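Local coordinates for VAO-type flavoprotein oxidase VAO615 (Myceliophthora thermophila, PDB 6F72) that probably acts as a flavoprotein oxidase, carrying bicovalently bound FAD that reacts rapidly with molecular oxygen once reduced, although no substrate has been identified, at residues Thr305-Asn310 with Pro381-Arg386; Glu317-Ala322 with Tyr342-Asn347. All blocks are in the same frame, centred on the assembly; numbering follows the deposited sequence.

Both contacts reach one seven-stranded antiparallel sheet with helices packed against it, as in the substrate domain of VAO-type oxidases, and neither involves the flavin. Strand 302-310 is followed in the chain by helix 316-335, and interaction 2 is nested inside the long chain loop that interaction 1 closes. Their centres lie 14 Å apart. The junction is made where the strand ends: Phe309 CE1 packs on Tyr319 CE1 at 3.7 Å, while Asn310 CB comes within 3.3 Å of Asn347 O. Asn310 bears the N-linked GlcNAc of interaction 1, and the side chain of Asn347 in interaction 2 lies about 7 Å from that sugar, nearest atoms.

Interaction 1 (Thr305-Asn310 with Pro381-Arg386); sequences TLLGFN and PVVQPR. With NAG (2-acetamido-2-deoxy-beta-D-glucopyranose), chain F.
Leu306 and Gln384 form an antiparallel hydrogen-bonded pair, and their side chains run side by side on one face of the sheet. CD1 of Leu306 rests 3.5 Å from OE1 of Gln384, while its other branch, CD2, leans on CG1 of Val382 at 3.9 Å, so the leucine fork spans two neighbours. Gly308, paired with Val382, adds no bump to this face; Gly308 O accepts from Val382 N at 2.6 Å. CG2 of Val382 meets O6 of the GlcNAc, 3.4 Å away, whose C1 is bonded to Asn310 ND2.

On the reverse face, CG of Leu307 lies anti to its backbone N; this chi1 of 169° sends the side chain out over the face, where CD1 sits against the notch between Pro381 CB (4.0 Å) and Val383 CG2 (4.5 Å). Thr305 OG1 gives its proton to Leu306 O (2.8 Å), approaching from above the carbonyl plane; the Gln384 amide holds the same oxygen. Replacing Thr305 by an alanine removes OG1 and CG2, and would probably leave Leu306 O without its second donor and a gap beside Val383 CG1.

The 382-388 strand is outermost in the sheet. Strand 302-310 is hydrogen-bonded along its other edge to strand 348-356, and helix 360-376 covers the face of Thr305 and Leu307 through Leu367 and Leu371.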
ATOM      1  N   THR A 305     -12.898 -14.900  14.017  1.00 32.81           N
ATOM      2  CA  THR A 305     -12.823 -16.325  13.732  1.00 33.32           C
ATOM      3  C   THR A 305     -11.759 -16.677  12.718  1.00 33.06           C
ATOM      4  O   THR A 305     -11.398 -15.860  11.865  1.00 32.43           O
ATOM      5  CB  THR A 305     -14.177 -16.920  13.268  1.00 33.45           C
ATOM      6  OG1 THR A 305     -14.113 -18.345  13.377  1.00 34.02           O
ATOM      7  CG2 THR A 305     -14.525 -16.519  11.816  1.00 32.71           C
ATOM      8  N   LEU A 306     -11.257 -17.901  12.850  1.00 33.75           N
ATOM      9  CA  LEU A 306     -10.687 -18.630  11.735  1.00 33.86           C
ATOM     10  C   LEU A 306     -11.837 -19.422  11.120  1.00 34.13           C
ATOM     11  O   LEU A 306     -12.617 -20.068  11.834  1.00 34.56           O
ATOM     12  CB  LEU A 306      -9.560 -19.571  12.190  1.00 34.58           C
ATOM     13  CG  LEU A 306      -8.643 -20.193  11.123  1.00 34.60           C
ATOM     14  CD1 LEU A 306      -7.257 -20.433  11.696  1.00 35.19           C
ATOM     15  CD2 LEU A 306      -9.192 -21.497  10.552  1.00 35.38           C
ATOM     16  N   LEU A 307     -11.941 -19.347   9.796  1.00 33.91           N
ATOM     17  CA  LEU A 307     -12.843 -20.198   9.036  1.00 34.41           C
ATOM     18  C   LEU A 307     -12.112 -20.768   7.827  1.00 34.65           C
ATOM     19  O   LEU A 307     -11.792 -20.039   6.883  1.00 33.94           O
ATOM     20  CB  LEU A 307     -14.112 -19.430   8.632  1.00 34.01           C
ATOM     21  CG  LEU A 307     -15.103 -20.025   7.616  1.00 34.22           C
ATOM     22  CD1 LEU A 307     -15.653 -21.378   8.054  1.00 34.90           C
ATOM     23  CD2 LEU A 307     -16.227 -19.030   7.359  1.00 33.80           C
ATOM     24  N   GLY A 308     -11.856 -22.074   7.871  1.00 35.85           N
ATOM     25  CA  GLY A 308     -11.123 -22.765   6.816  1.00 36.72           C
ATOM     26  C   GLY A 308     -11.819 -24.009   6.313  1.00 38.16           C
ATOM     27  O   GLY A 308     -12.524 -24.679   7.066  1.00 38.65           O
ATOM     28  N   PHE A 309     -11.625 -24.306   5.028  1.00 38.84           N
ATOM     29  CA  PHE A 309     -12.120 -25.536   4.401  1.00 40.16           C
ATOM     30  C   PHE A 309     -11.244 -25.936   3.218  1.00 41.24           C
ATOM     31  O   PHE A 309     -10.592 -25.080   2.614  1.00 40.47           O
ATOM     32  CB  PHE A 309     -13.594 -25.404   3.983  1.00 39.62           C
ATOM     33  CG  PHE A 309     -13.862 -24.338   2.949  1.00 38.73           C
ATOM     34  CD1 PHE A 309     -13.753 -24.620   1.579  1.00 38.64           C
ATOM     35  CD2 PHE A 309     -14.271 -23.051   3.338  1.00 38.12           C
ATOM     36  CE1 PHE A 309     -14.012 -23.642   0.623  1.00 38.05           C
ATOM     37  CE2 PHE A 309     -14.543 -22.072   2.385  1.00 37.43           C
ATOM     38  CZ  PHE A 309     -14.412 -22.368   1.027  1.00 37.59           C
ATOM     39  N   ASN A 310     -11.252 -27.229   2.886  1.00 43.72           N
ATOM     40  CA  ASN A 310     -10.413 -27.766   1.806  1.00 45.66           C
ATOM     41  C   ASN A 310     -11.102 -28.822   0.911  1.00 45.62           C
ATOM     42  O   ASN A 310     -12.311 -29.036   1.019  1.00 45.12           O
ATOM     43  CB  ASN A 310      -9.068 -28.266   2.362  1.00 48.88           C
ATOM     44  CG  ASN A 310      -9.217 -29.362   3.398  1.00 53.39           C
ATOM     45  OD1 ASN A 310      -9.769 -30.428   3.125  1.00 54.06           O
ATOM     46  ND2 ASN A 310      -8.707 -29.104   4.598  1.00 57.90           N
ATOM     47  N   PRO A 381     -15.744 -27.743   7.939  1.00 41.04           N
ATOM     48  CA  PRO A 381     -14.793 -26.633   8.050  1.00 40.12           C
ATOM     49  C   PRO A 381     -13.964 -26.673   9.337  1.00 40.35           C
ATOM     50  O   PRO A 381     -14.270 -27.443  10.254  1.00 41.09           O
ATOM     51  CB  PRO A 381     -15.698 -25.397   8.034  1.00 39.53           C
ATOM     52  CG  PRO A 381     -16.995 -25.874   8.602  1.00 40.31           C
ATOM     53  CD  PRO A 381     -17.140 -27.298   8.140  1.00 40.97           C
ATOM     54  N   VAL A 382     -12.901 -25.871   9.370  1.00 39.90           N
ATOM     55  CA  VAL A 382     -12.193 -25.538  10.609  1.00 40.06           C
ATOM     56  C   VAL A 382     -12.738 -24.177  11.039  1.00 39.28           C
ATOM     57  O   VAL A 382     -12.610 -23.178  10.317  1.00 38.34           O
ATOM     58  CB  VAL A 382     -10.653 -25.515  10.441  1.00 40.14           C
ATOM     59  CG1 VAL A 382      -9.964 -25.109  11.743  1.00 40.29           C
ATOM     60  CG2 VAL A 382     -10.139 -26.873   9.973  1.00 41.12           C
ATOM     61  N   VAL A 383     -13.390 -24.166  12.198  1.00 39.69           N
ATOM     62  CA  VAL A 383     -14.061 -22.978  12.723  1.00 39.05           C
ATOM     63  C   VAL A 383     -13.511 -22.728  14.113  1.00 39.50           C
ATOM     64  O   VAL A 383     -13.642 -23.580  14.997  1.00 40.38           O
ATOM     65  CB  VAL A 383     -15.597 -23.150  12.841  1.00 39.44           C
ATOM     66  CG1 VAL A 383     -16.282 -21.792  12.975  1.00 38.74           C
ATOM     67  CG2 VAL A 383     -16.176 -23.927  11.664  1.00 39.44           C
ATOM     68  N   GLN A 384     -12.894 -21.564  14.301  1.00 38.92           N
ATOM     69  CA  GLN A 384     -12.338 -21.189  15.603  1.00 39.45           C
ATOM     70  C   GLN A 384     -12.784 -19.773  15.965  1.00 38.74           C
ATOM     71  O   GLN A 384     -12.053 -18.805  15.719  1.00 38.07           O
ATOM     72  CB  GLN A 384     -10.807 -21.370  15.635  1.00 39.72           C
ATOM     73  CG  GLN A 384     -10.385 -22.837  15.711  1.00 41.04           C
ATOM     74  CD  GLN A 384      -8.965 -23.122  15.235  1.00 41.32           C
ATOM     75  OE1 GLN A 384      -8.444 -22.478  14.316  1.00 40.84           O
ATOM     76  NE2 GLN A 384      -8.341 -24.120  15.847  1.00 42.35           N
ATOM     77  N   PRO A 385     -14.010 -19.647  16.524  1.00 38.90           N
ATOM     78  CA  PRO A 385     -14.522 -18.345  16.919  1.00 38.26           C
ATOM     79  C   PRO A 385     -13.854 -17.865  18.195  1.00 38.31           C
ATOM     80  O   PRO A 385     -13.406 -18.681  19.000  1.00 38.94           O
ATOM     81  CB  PRO A 385     -16.011 -18.608  17.192  1.00 38.92           C
ATOM     82  CG  PRO A 385     -16.284 -20.001  16.742  1.00 39.52           C
ATOM     83  CD  PRO A 385     -14.976 -20.712  16.848  1.00 39.79           C
ATOM     84  N   ARG A 386     -13.786 -16.546  18.353  1.00 37.56           N
ATOM     85  CA  ARG A 386     -13.350 -15.899  19.595  1.00 37.72           C
ATOM     86  C   ARG A 386     -13.961 -14.509  19.702  1.00 37.12           C
ATOM     87  O   ARG A 386     -14.596 -14.025  18.755  1.00 36.63           O
ATOM     88  CB  ARG A 386     -11.804 -15.851  19.716  1.00 37.67           C
ATOM     89  CG  ARG A 386     -11.073 -15.021  18.653  1.00 36.61           C
ATOM     90  CD  ARG A 386      -9.561 -14.956  18.856  1.00 36.34           C
ATOM     91  NE  ARG A 386      -8.943 -16.271  18.709  1.00 36.65           N
ATOM     92  CZ  ARG A 386      -8.502 -17.024  19.712  1.00 37.45           C
ATOM     93  NH1 ARG A 386      -8.570 -16.602  20.967  1.00 37.85           N
ATOM     94  NH2 ARG A 386      -7.980 -18.209  19.450  1.00 37.83           N
TER
HETATM   95  C1  NAG F 609      -8.732 -30.043   5.696  1.00 42.61           C
HETATM   96  C2  NAG F 609      -7.421 -30.016   6.503  1.00 49.20           C
HETATM   97  C3  NAG F 609      -7.468 -30.983   7.694  1.00 49.32           C
HETATM   98  C4  NAG F 609      -8.762 -30.835   8.504  1.00 49.58           C
HETATM   99  C5  NAG F 609      -9.958 -31.005   7.552  1.00 48.51           C
HETATM  100  C6  NAG F 609     -11.311 -30.986   8.264  1.00 50.41           C
HETATM  101  C7  NAG F 609      -5.456 -29.446   5.076  1.00 53.42           C
HETATM  102  C8  NAG F 609      -4.374 -30.040   4.222  1.00 53.18           C
HETATM  103  N2  NAG F 609      -6.290 -30.338   5.635  1.00 51.91           N
HETATM  104  O3  NAG F 609      -6.330 -30.770   8.536  1.00 50.65           O
HETATM  105  O4  NAG F 609      -8.787 -31.791   9.575  1.00 51.50           O
HETATM  106  O5  NAG F 609      -9.907 -29.987   6.530  1.00 45.44           O
HETATM  107  O6  NAG F 609     -11.651 -29.652   8.660  1.00 53.36           O
HETATM  108  O7  NAG F 609      -5.543 -28.235   5.231  1.00 54.45           O

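Interaction 2 (Glu317-Ala322 with Tyr342-Asn347); sequences EVYWEA and YSVGNN
Successive helix residues Tyr319 and Trp320 reach the same turn through different first torsions: in Tyr319, CG is anti to the backbone N (chi1 167°), whereas in Trp320 it is anti to the carbonyl carbon (chi1 -76°). The phenol thereby meets the turn directly, and the indole swings in beside it. Their rings also meet each other: Tyr319 CE2 lies 3.5 Å above the centre of the Trp320 ring, while Trp320 NE1 sits in the plane of the phenol, at its edge.

The polar link is the hydrogen bond from Tyr319 OH to Gly345 O, a short 2.6 Å, with the donor tilted 27° from the carbonyl plane. A second, weak bond joins the same hydroxyl to Ser348 O. Over one face of the phenol comes Asn347 O, 3.8 Å from Tyr319 CE1, so the chain bends round the ring from its edge to its face. This bend connects the adjacent antiparallel strands 339-344 and 348-356, a beta-hairpin of the seven-stranded sheet, and helix 316-335 lays its aromatic pair against the hairpin's turn.

Deeper in, CG1 of Val344 meets the far end of the indole, 3.8 Å from Trp320 CH2, and Phe436 of helix 426-439 touches both side chains. The turn has further polar partners: Asn346 O accepts from Asn316 ND2, Asn346 OD1 is hydrogen-bonded to Gln441 NE2, and Asn347 ND2 is hydrogen-bonded to Asp311 OD2.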
ATOM      1  N   GLU A 317     -13.602 -30.037  -7.395  1.00 41.05           N
ATOM      2  CA  GLU A 317     -14.766 -29.445  -8.045  1.00 41.01           C
ATOM      3  C   GLU A 317     -15.805 -28.885  -7.068  1.00 40.11           C
ATOM      4  O   GLU A 317     -16.356 -27.804  -7.310  1.00 39.41           O
ATOM      5  CB  GLU A 317     -15.405 -30.430  -9.025  1.00 42.61           C
ATOM      6  CG  GLU A 317     -14.893 -30.283 -10.455  1.00 43.65           C
ATOM      7  CD  GLU A 317     -15.346 -28.987 -11.136  1.00 43.49           C
ATOM      8  OE1 GLU A 317     -16.450 -28.478 -10.835  1.00 43.50           O
ATOM      9  OE2 GLU A 317     -14.596 -28.476 -11.998  1.00 43.67           O
ATOM     10  N   VAL A 318     -16.060 -29.624  -5.983  1.00 39.94           N
ATOM     11  CA  VAL A 318     -16.986 -29.192  -4.918  1.00 39.16           C
ATOM     12  C   VAL A 318     -16.362 -28.034  -4.133  1.00 37.92           C
ATOM     13  O   VAL A 318     -17.070 -27.090  -3.757  1.00 37.39           O
ATOM     14  CB  VAL A 318     -17.414 -30.360  -3.984  1.00 39.82           C
ATOM     15  CG1 VAL A 318     -18.221 -29.863  -2.786  1.00 39.50           C
ATOM     16  CG2 VAL A 318     -18.227 -31.407  -4.748  1.00 40.79           C
ATOM     17  N   TYR A 319     -15.041 -28.108  -3.915  1.00 37.47           N
ATOM     18  CA  TYR A 319     -14.267 -27.020  -3.299  1.00 36.35           C
ATOM     19  C   TYR A 319     -14.511 -25.674  -3.983  1.00 35.50           C
ATOM     20  O   TYR A 319     -14.805 -24.696  -3.303  1.00 34.82           O
ATOM     21  CB  TYR A 319     -12.756 -27.336  -3.261  1.00 36.45           C
ATOM     22  CG  TYR A 319     -11.878 -26.132  -2.936  1.00 35.62           C
ATOM     23  CD1 TYR A 319     -11.790 -25.633  -1.627  1.00 35.11           C
ATOM     24  CD2 TYR A 319     -11.153 -25.476  -3.942  1.00 35.42           C
ATOM     25  CE1 TYR A 319     -11.002 -24.521  -1.331  1.00 34.34           C
ATOM     26  CE2 TYR A 319     -10.365 -24.362  -3.653  1.00 34.70           C
ATOM     27  CZ  TYR A 319     -10.290 -23.893  -2.349  1.00 34.12           C
ATOM     28  OH  TYR A 319      -9.510 -22.794  -2.066  1.00 33.47           O
ATOM     29  N   TRP A 320     -14.393 -25.634  -5.316  1.00 35.54           N
ATOM     30  CA  TRP A 320     -14.556 -24.381  -6.061  1.00 34.95           C
ATOM     31  C   TRP A 320     -15.986 -23.846  -6.093  1.00 34.73           C
ATOM     32  O   TRP A 320     -16.198 -22.631  -6.146  1.00 34.14           O
ATOM     33  CB  TRP A 320     -13.952 -24.461  -7.463  1.00 35.38           C
ATOM     34  CG  TRP A 320     -12.463 -24.375  -7.421  1.00 35.29           C
ATOM     35  CD1 TRP A 320     -11.580 -25.373  -7.729  1.00 35.93           C
ATOM     36  CD2 TRP A 320     -11.667 -23.248  -7.005  1.00 34.50           C
ATOM     37  NE1 TRP A 320     -10.289 -24.937  -7.545  1.00 35.63           N
ATOM     38  CE2 TRP A 320     -10.307 -23.641  -7.106  1.00 34.77           C
ATOM     39  CE3 TRP A 320     -11.968 -21.946  -6.565  1.00 33.64           C
ATOM     40  CZ2 TRP A 320      -9.244 -22.778  -6.783  1.00 34.26           C
ATOM     41  CZ3 TRP A 320     -10.916 -21.088  -6.246  1.00 33.13           C
ATOM     42  CH2 TRP A 320      -9.568 -21.509  -6.356  1.00 33.37           C
ATOM     43  N   GLU A 321     -16.951 -24.757  -6.035  1.00 35.27           N
ATOM     44  CA  GLU A 321     -18.350 -24.385  -5.887  1.00 35.28           C
ATOM     45  C   GLU A 321     -18.613 -23.800  -4.498  1.00 34.59           C
ATOM     46  O   GLU A 321     -19.445 -22.892  -4.355  1.00 34.34           O
ATOM     47  CB  GLU A 321     -19.260 -25.583  -6.160  1.00 36.34           C
ATOM     48  CG  GLU A 321     -19.219 -26.028  -7.615  1.00 37.20           C
ATOM     49  CD  GLU A 321     -20.058 -27.256  -7.907  1.00 38.39           C
ATOM     50  OE1 GLU A 321     -20.537 -27.928  -6.964  1.00 38.71           O
ATOM     51  OE2 GLU A 321     -20.237 -27.546  -9.105  1.00 39.21           O
ATOM     52  N   ALA A 322     -17.890 -24.313  -3.497  1.00 34.19           N
ATOM     53  CA  ALA A 322     -18.020 -23.871  -2.111  1.00 33.61           C
ATOM     54  C   ALA A 322     -17.426 -22.470  -1.884  1.00 32.69           C
ATOM     55  O   ALA A 322     -17.917 -21.714  -1.041  1.00 32.39           O
ATOM     56  CB  ALA A 322     -17.397 -24.890  -1.169  1.00 33.75           C
ATOM     57  N   TYR A 342      -9.000 -13.337   3.641  1.00 27.03           N
ATOM     58  CA  TYR A 342      -8.808 -14.744   3.378  1.00 27.45           C
ATOM     59  C   TYR A 342      -7.750 -15.074   2.323  1.00 27.77           C
ATOM     60  O   TYR A 342      -7.410 -14.240   1.481  1.00 27.68           O
ATOM     61  CB  TYR A 342     -10.136 -15.440   3.055  1.00 27.71           C
ATOM     62  CG  TYR A 342     -10.880 -14.901   1.869  1.00 27.61           C
ATOM     63  CD1 TYR A 342     -11.683 -13.772   1.992  1.00 27.29           C
ATOM     64  CD2 TYR A 342     -10.807 -15.535   0.624  1.00 27.97           C
ATOM     65  CE1 TYR A 342     -12.378 -13.264   0.909  1.00 27.34           C
ATOM     66  CE2 TYR A 342     -11.515 -15.042  -0.468  1.00 27.99           C
ATOM     67  CZ  TYR A 342     -12.298 -13.905  -0.310  1.00 27.70           C
ATOM     68  OH  TYR A 342     -12.983 -13.378  -1.364  1.00 27.82           O
ATOM     69  N   SER A 343      -7.238 -16.301   2.409  1.00 28.15           N
ATOM     70  CA  SER A 343      -6.277 -16.860   1.468  1.00 28.46           C
ATOM     71  C   SER A 343      -7.002 -17.854   0.569  1.00 28.76           C
ATOM     72  O   SER A 343      -7.700 -18.751   1.054  1.00 28.94           O
ATOM     73  CB  SER A 343      -5.164 -17.565   2.233  1.00 29.01           C
ATOM     74  OG  SER A 343      -4.161 -18.024   1.348  1.00 29.80           O
ATOM     75  N   VAL A 344      -6.866 -17.660  -0.738  1.00 28.77           N
ATOM     76  CA  VAL A 344      -7.470 -18.561  -1.719  1.00 29.32           C
ATOM     77  C   VAL A 344      -6.346 -19.439  -2.290  1.00 30.03           C
ATOM     78  O   VAL A 344      -5.506 -18.955  -3.047  1.00 30.05           O
ATOM     79  CB  VAL A 344      -8.194 -17.802  -2.867  1.00 29.07           C
ATOM     80  CG1 VAL A 344      -8.859 -18.774  -3.840  1.00 29.58           C
ATOM     81  CG2 VAL A 344      -9.229 -16.817  -2.335  1.00 28.38           C
ATOM     82  N   GLY A 345      -6.337 -20.715  -1.915  1.00 30.79           N
ATOM     83  CA  GLY A 345      -5.417 -21.683  -2.515  1.00 31.86           C
ATOM     84  C   GLY A 345      -6.110 -22.625  -3.483  1.00 32.67           C
ATOM     85  O   GLY A 345      -7.340 -22.656  -3.552  1.00 32.60           O
ATOM     86  N   ASN A 346      -5.307 -23.406  -4.211  1.00 33.60           N
ATOM     87  CA  ASN A 346      -5.776 -24.389  -5.200  1.00 34.47           C
ATOM     88  C   ASN A 346      -6.616 -25.518  -4.584  1.00 34.85           C
ATOM     89  O   ASN A 346      -7.414 -26.147  -5.281  1.00 35.37           O
ATOM     90  CB  ASN A 346      -4.563 -24.974  -5.956  1.00 35.46           C
ATOM     91  CG  ASN A 346      -4.948 -25.725  -7.227  1.00 36.38           C
ATOM     92  OD1 ASN A 346      -5.877 -25.334  -7.948  1.00 36.10           O
ATOM     93  ND2 ASN A 346      -4.219 -26.818  -7.516  1.00 37.39           N
ATOM     94  N   ASN A 347      -6.433 -25.766  -3.285  1.00 34.81           N
ATOM     95  CA  ASN A 347      -7.075 -26.888  -2.588  1.00 35.35           C
ATOM     96  C   ASN A 347      -7.717 -26.494  -1.256  1.00 34.74           C
ATOM     97  O   ASN A 347      -8.507 -27.262  -0.708  1.00 35.13           O
ATOM     98  CB  ASN A 347      -6.074 -28.035  -2.348  1.00 36.44           C
ATOM     99  CG  ASN A 347      -5.284 -28.402  -3.589  1.00 37.27           C
ATOM    100  OD1 ASN A 347      -4.142 -27.965  -3.754  1.00 37.46           O
ATOM    101  ND2 ASN A 347      -5.889 -29.192  -4.478  1.00 37.86           N
TER